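Local atomic coordinates of SVS_variant_AS1 (Streptomyces sp. CWA1, PDB entry 6TJA), a protein that is a laboratory-reconstructed ancestral terpene cyclase variant that probably cyclises geranylgeranyl diphosphate to spiroviolene, as the extant spiroviolene synthase does. Residues 16-21 / 297-302; 170-175 / 247-252. One frame throughout, in Å; residues are numbered along the deposited sequence.

Interaction 1 (16-21 / 297-302)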
loop_
_atom_site.group_PDB
_atom_site.type_symbol
_atom_site.label_atom_id
_atom_site.label_comp_id
_atom_site.label_asym_id
_atom_site.label_seq_id
_atom_site.Cartn_x
_atom_site.Cartn_y
_atom_site.Cartn_z
ATOM N N PRO A 16 2.140 24.066 19.867
ATOM C CA PRO A 16 1.152 25.127 19.930
ATOM C C PRO A 16 -0.007 24.840 18.999
ATOM O O PRO A 16 -0.217 25.571 18.100
ATOM C CB PRO A 16 1.938 26.333 19.476
ATOM C CG PRO A 16 2.939 25.773 18.555
ATOM C CD PRO A 16 3.311 24.446 19.073
ATOM N N LEU A 17 -0.735 23.781 19.254
ATOM C CA LEU A 17 -1.845 23.372 18.457
ATOM C C LEU A 17 -3.091 23.183 19.320
ATOM O O LEU A 17 -3.022 23.044 20.496
ATOM C CB LEU A 17 -1.495 22.086 17.730
ATOM C CG LEU A 17 -0.906 22.036 16.327
ATOM C CD1 LEU A 17 0.073 23.121 16.048
ATOM C CD2 LEU A 17 -0.245 20.725 16.034
ATOM N N GLU A 18 -4.229 23.173 18.687
ATOM C CA GLU A 18 -5.507 23.032 19.336
ATOM C C GLU A 18 -5.732 21.713 20.056
ATOM O O GLU A 18 -5.744 20.681 19.471
ATOM C CB GLU A 18 -6.614 23.244 18.314
ATOM C CG GLU A 18 -6.566 24.546 17.569
ATOM C CD GLU A 18 -5.465 24.635 16.552
ATOM O OE1 GLU A 18 -5.279 23.742 15.771
ATOM O OE2 GLU A 18 -4.794 25.639 16.533
ATOM N N SER A 19 -5.905 21.781 21.348
ATOM C CA SER A 19 -6.183 20.583 22.166
ATOM C C SER A 19 -7.690 20.510 22.389
ATOM O O SER A 19 -8.235 21.444 22.960
ATOM C CB SER A 19 -5.425 20.608 23.448
ATOM O OG SER A 19 -5.880 19.544 24.256
ATOM N N ALA A 20 -8.351 19.444 21.956
ATOM C CA ALA A 20 -9.797 19.270 22.212
ATOM C C ALA A 20 -10.131 17.790 22.213
ATOM O O ALA A 20 -9.413 17.000 21.544
ATOM C CB ALA A 20 -10.619 20.014 21.167
ATOM N N ILE A 21 -11.224 17.446 22.888
ATOM C CA ILE A 21 -11.675 16.040 23.018
ATOM C C ILE A 21 -13.188 15.954 22.817
ATOM O O ILE A 21 -13.908 16.887 23.222
ATOM C CB ILE A 21 -11.184 15.475 24.351
ATOM C CG1 ILE A 21 -11.406 13.957 24.398
ATOM C CG2 ILE A 21 -11.753 16.243 25.546
ATOM C CD1 ILE A 21 -10.423 13.249 25.306
ATOM N N GLY A 297 -8.041 18.226 11.681
ATOM C CA GLY A 297 -7.788 16.878 12.217
ATOM C C GLY A 297 -6.299 16.589 12.369
ATOM O O GLY A 297 -5.880 16.085 13.430
ATOM N N LEU A 298 -5.507 16.882 11.344
ATOM C CA LEU A 298 -4.031 16.705 11.446
ATOM C C LEU A 298 -3.536 17.479 12.678
ATOM O O LEU A 298 -2.768 16.913 13.476
ATOM C CB LEU A 298 -3.347 17.211 10.178
ATOM C CG LEU A 298 -3.692 16.519 8.861
ATOM C CD1 LEU A 298 -2.951 17.211 7.726
ATOM C CD2 LEU A 298 -3.350 15.021 8.882
ATOM N N ARG A 299 -3.975 18.729 12.839
ATOM C CA ARG A 299 -3.523 19.591 13.953
ATOM C C ARG A 299 -3.966 18.948 15.271
ATOM O O ARG A 299 -3.096 18.765 16.150
ATOM C CB ARG A 299 -4.044 21.017 13.764
ATOM C CG ARG A 299 -3.476 21.726 12.545
ATOM C CD ARG A 299 -4.157 23.060 12.286
ATOM N NE ARG A 299 -3.805 23.992 13.338
ATOM C CZ ARG A 299 -2.814 24.889 13.302
ATOM N NH1 ARG A 299 -2.031 24.990 12.247
ATOM N NH2 ARG A 299 -2.593 25.659 14.352
ATOM N N HIS A 300 -5.255 18.589 15.383
ATOM C CA HIS A 300 -5.853 17.953 16.589
ATOM C C HIS A 300 -5.107 16.658 16.901
ATOM O O HIS A 300 -4.902 16.377 18.084
ATOM C CB HIS A 300 -7.359 17.663 16.384
ATOM C CG HIS A 300 -8.244 18.830 16.634
ATOM N ND1 HIS A 300 -8.067 19.654 17.728
ATOM C CD2 HIS A 300 -9.338 19.286 15.988
ATOM C CE1 HIS A 300 -9.021 20.568 17.760
ATOM N NE2 HIS A 300 -9.794 20.382 16.688
ATOM N N GLY A 301 -4.798 15.875 15.860
ATOM C CA GLY A 301 -4.050 14.603 15.943
ATOM C C GLY A 301 -2.653 14.802 16.515
ATOM O O GLY A 301 -2.356 14.122 17.456
ATOM N N ILE A 302 -1.842 15.724 15.971
ATOM C CA ILE A 302 -0.449 15.976 16.437
ATOM C C ILE A 302 -0.505 16.284 17.937
ATOM O O ILE A 302 0.160 15.600 18.709
ATOM C CB ILE A 302 0.235 17.114 15.666
ATOM C CG1 ILE A 302 0.454 16.776 14.190
ATOM C CG2 ILE A 302 1.544 17.516 16.340
ATOM C CD1 ILE A 302 0.860 17.968 13.347
#

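Interaction 2 (170-175 / 247-252)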
loop_
_atom_site.group_PDB
_atom_site.type_symbol
_atom_site.label_atom_id
_atom_site.label_comp_id
_atom_site.label_asym_id
_atom_site.label_seq_id
_atom_site.Cartn_x
_atom_site.Cartn_y
_atom_site.Cartn_z
ATOM N N GLY A 170 20.064 -7.043 13.273
ATOM C CA GLY A 170 20.738 -6.093 14.186
ATOM C C GLY A 170 21.286 -4.908 13.417
ATOM O O GLY A 170 22.363 -4.391 13.784
ATOM N N HIS A 171 20.587 -4.502 12.351
ATOM C CA HIS A 171 20.952 -3.307 11.550
ATOM C C HIS A 171 20.267 -2.066 12.123
ATOM O O HIS A 171 19.020 -2.034 12.199
ATOM C CB HIS A 171 20.598 -3.502 10.085
ATOM C CG HIS A 171 20.802 -2.280 9.259
ATOM N ND1 HIS A 171 22.041 -1.921 8.769
ATOM C CD2 HIS A 171 19.919 -1.353 8.814
ATOM C CE1 HIS A 171 21.913 -0.816 8.057
ATOM N NE2 HIS A 171 20.611 -0.442 8.079
ATOM N N MET A 172 21.065 -1.058 12.447
ATOM C CA MET A 172 20.591 0.249 12.937
ATOM C C MET A 172 20.533 1.196 11.734
ATOM O O MET A 172 21.562 1.623 11.224
ATOM C CB MET A 172 21.508 0.783 14.048
ATOM C CG MET A 172 21.020 2.096 14.674
ATOM S SD MET A 172 19.344 1.981 15.406
ATOM C CE MET A 172 19.678 0.811 16.719
ATOM N N PRO A 173 19.323 1.566 11.240
ATOM C CA PRO A 173 19.220 2.384 10.033
ATOM C C PRO A 173 19.857 3.749 10.320
ATOM O O PRO A 173 19.893 4.148 11.482
ATOM C CB PRO A 173 17.712 2.465 9.776
ATOM C CG PRO A 173 17.049 2.192 11.093
ATOM C CD PRO A 173 18.007 1.276 11.842
ATOM N N GLY A 174 20.420 4.387 9.294
ATOM C CA GLY A 174 20.813 5.804 9.336
ATOM C C GLY A 174 19.586 6.704 9.483
ATOM O O GLY A 174 18.430 6.182 9.520
ATOM N N LEU A 175 19.798 8.011 9.606
ATOM C CA LEU A 175 18.688 8.965 9.811
ATOM C C LEU A 175 17.670 8.872 8.664
ATOM O O LEU A 175 16.449 8.846 8.932
ATOM C CB LEU A 175 19.251 10.381 9.893
ATOM C CG LEU A 175 18.168 11.423 10.120
ATOM C CD1 LEU A 175 17.400 11.069 11.386
ATOM C CD2 LEU A 175 18.786 12.820 10.197
ATOM N N TYR A 247 16.710 8.126 18.990
ATOM C CA TYR A 247 17.831 8.261 19.958
ATOM C C TYR A 247 18.934 7.256 19.613
ATOM O O TYR A 247 20.065 7.700 19.423
ATOM C CB TYR A 247 17.311 8.161 21.389
ATOM C CG TYR A 247 16.163 9.100 21.639
ATOM C CD1 TYR A 247 16.341 10.470 21.652
ATOM C CD2 TYR A 247 14.881 8.622 21.737
ATOM C CE1 TYR A 247 15.278 11.327 21.872
ATOM C CE2 TYR A 247 13.810 9.461 21.923
ATOM C CZ TYR A 247 14.004 10.814 22.017
ATOM O OH TYR A 247 12.908 11.624 22.168
ATOM N N SER A 248 18.617 5.974 19.453
ATOM C CA SER A 248 19.634 4.932 19.136
ATOM C C SER A 248 20.254 5.251 17.777
ATOM O O SER A 248 21.436 4.953 17.608
ATOM C CB SER A 248 19.081 3.521 19.128
ATOM O OG SER A 248 18.287 3.244 20.268
ATOM N N VAL A 249 19.465 5.800 16.838
ATOM C CA VAL A 249 19.951 6.098 15.463
ATOM C C VAL A 249 21.015 7.199 15.548
ATOM O O VAL A 249 22.083 7.017 14.952
ATOM C CB VAL A 249 18.817 6.467 14.482
ATOM C CG1 VAL A 249 19.383 7.061 13.200
ATOM C CG2 VAL A 249 17.902 5.292 14.157
ATOM N N LEU A 250 20.738 8.300 16.243
ATOM C CA LEU A 250 21.697 9.429 16.375
ATOM C C LEU A 250 22.922 8.994 17.196
ATOM O O LEU A 250 24.052 9.381 16.814
ATOM C CB LEU A 250 21.003 10.636 16.999
ATOM C CG LEU A 250 19.846 11.200 16.174
ATOM C CD1 LEU A 250 19.077 12.217 16.987
ATOM C CD2 LEU A 250 20.333 11.834 14.880
ATOM N N MET A 251 22.740 8.220 18.264
ATOM C CA MET A 251 23.873 7.710 19.085
ATOM C C MET A 251 24.807 6.873 18.209
ATOM O O MET A 251 26.021 7.147 18.243
ATOM C CB MET A 251 23.403 6.888 20.286
ATOM C CG MET A 251 22.745 7.766 21.323
ATOM S SD MET A 251 22.068 6.855 22.695
ATOM C CE MET A 251 23.563 6.134 23.378
ATOM N N HIS A 252 24.265 5.948 17.412
ATOM C CA HIS A 252 25.057 5.050 16.535
ATOM C C HIS A 252 25.690 5.844 15.386
ATOM O O HIS A 252 26.899 5.671 15.168
ATOM C CB HIS A 252 24.194 3.887 16.041
ATOM C CG HIS A 252 24.957 2.865 15.263
ATOM N ND1 HIS A 252 25.153 2.964 13.895
ATOM C CD2 HIS A 252 25.577 1.737 15.650
ATOM C CE1 HIS A 252 25.858 1.934 13.477
ATOM N NE2 HIS A 252 26.138 1.181 14.529
#

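Interaction 1 (16-21 / 297-302)
Leu17 and Glu18 run past one turn of helix 289-309, their CA atoms nearest those of Arg299 and His300; Glu18 CA is 5.8 Å from His300 CA. Segment 16-21 is an irregular loop that touches the helix through side chains and the Glu18 carbonyl. Arg299 grips the Glu18 carboxylate side-on in a salt bridge: Arg299 NE donates to Glu18 OE1 at 2.9 Å and almost straight (174°), while Arg299 NH2 reaches Glu18 OE2 at 3.1 Å. Both oxygens use their syn lone pairs, and the carboxylate and guanidinium planes are nearly coplanar, 21° apart. Bends at chi2 of Glu18 and chi3 of Arg299 bring the two flat ends together, a pairing that should restrain the rotation of both. In this all-helical terpene synthase fold, the contact clips the loop ahead of helix 25-38 to the last modelled long helix. Leu17 lies across the arginine at about a right angle, CD1 over one guanidinium face toward its rim; Leu17 CD2 comes to 3.5 Å from Arg299 O and packs on Ile302 CB at 3.7 Å. Leu277 of helix 258-283 touches both Leu17 and Arg299. The next helix residue, His300, donates from ND1 to the backbone O of the same Glu18 (3.1 Å, N-H...O angle 144°) from above the carbonyl plane. His300 CE1 meets Glu18 CB at 3.6 Å and Ala20 CB at 3.8 Å.

Interaction 2 (170-175 / 247-252)
Ser248 meets Met172 through carbon, its CB lying 3.7 Å from the methionine CE. The serine hydroxyl is engaged outside the contact, hydrogen-bonded to the carbonyl of Asp243. One residue on, Val249 sets both methyls against the Pro173 carbonyl, Val249 CG1 at 3.4 Å and Val249 CG2 at 3.5 Å from Pro173 O. CG1 also rests on the Gly174 backbone, and Val249 CG2 lies 3.8 Å from Met172 SD as the two side chains pass at a slant. His252, a turn after Ser248, meets the base of the Met172 side chain. Met172 CB stands over one face of the His252 imidazole, 4.3 Å from the ring centroid and 13° off the normal, a CH-pi contact, and Met172 CG comes to 3.9 Å from His252 CB. With CG anti to the backbone N (chi1 -176°) and bends at chi2 and chi3, Met172 turns its sulfur to Val249 and its methyl to Ser248. His253 NE2 hydrogen-bonds the Met172 carbonyl. This is an interhelical loop of an all-alpha terpene synthase, packed on short helix 246-254: a Schellman motif at Gly170 ends helix 143-169, and Gly174 is the N-cap of helix 175-185.

How the interactions relate
In sequence, both segments of interaction 2 fall between those of interaction 1, yet the two lie far apart in the fold, with centres 30 Å from each other and nearest atoms about 14 Å. Both are partly buried contacts of a loop with a helix; the centre of interaction 1 is 14 Å from the centre of the chain, that of interaction 2 21 Å. They have helix 258-283 as a common neighbour: Leu17, Arg299 and Ile302 touch it in one, Tyr247 and Leu250 in the other. Their chemistry parts company. Segments 16-21 and 297-302 combine a salt bridge, a histidine-to-carbonyl hydrogen bond and a small apolar patch, whereas 170-175 and 247-252 meet through van der Waals and CH-pi contacts.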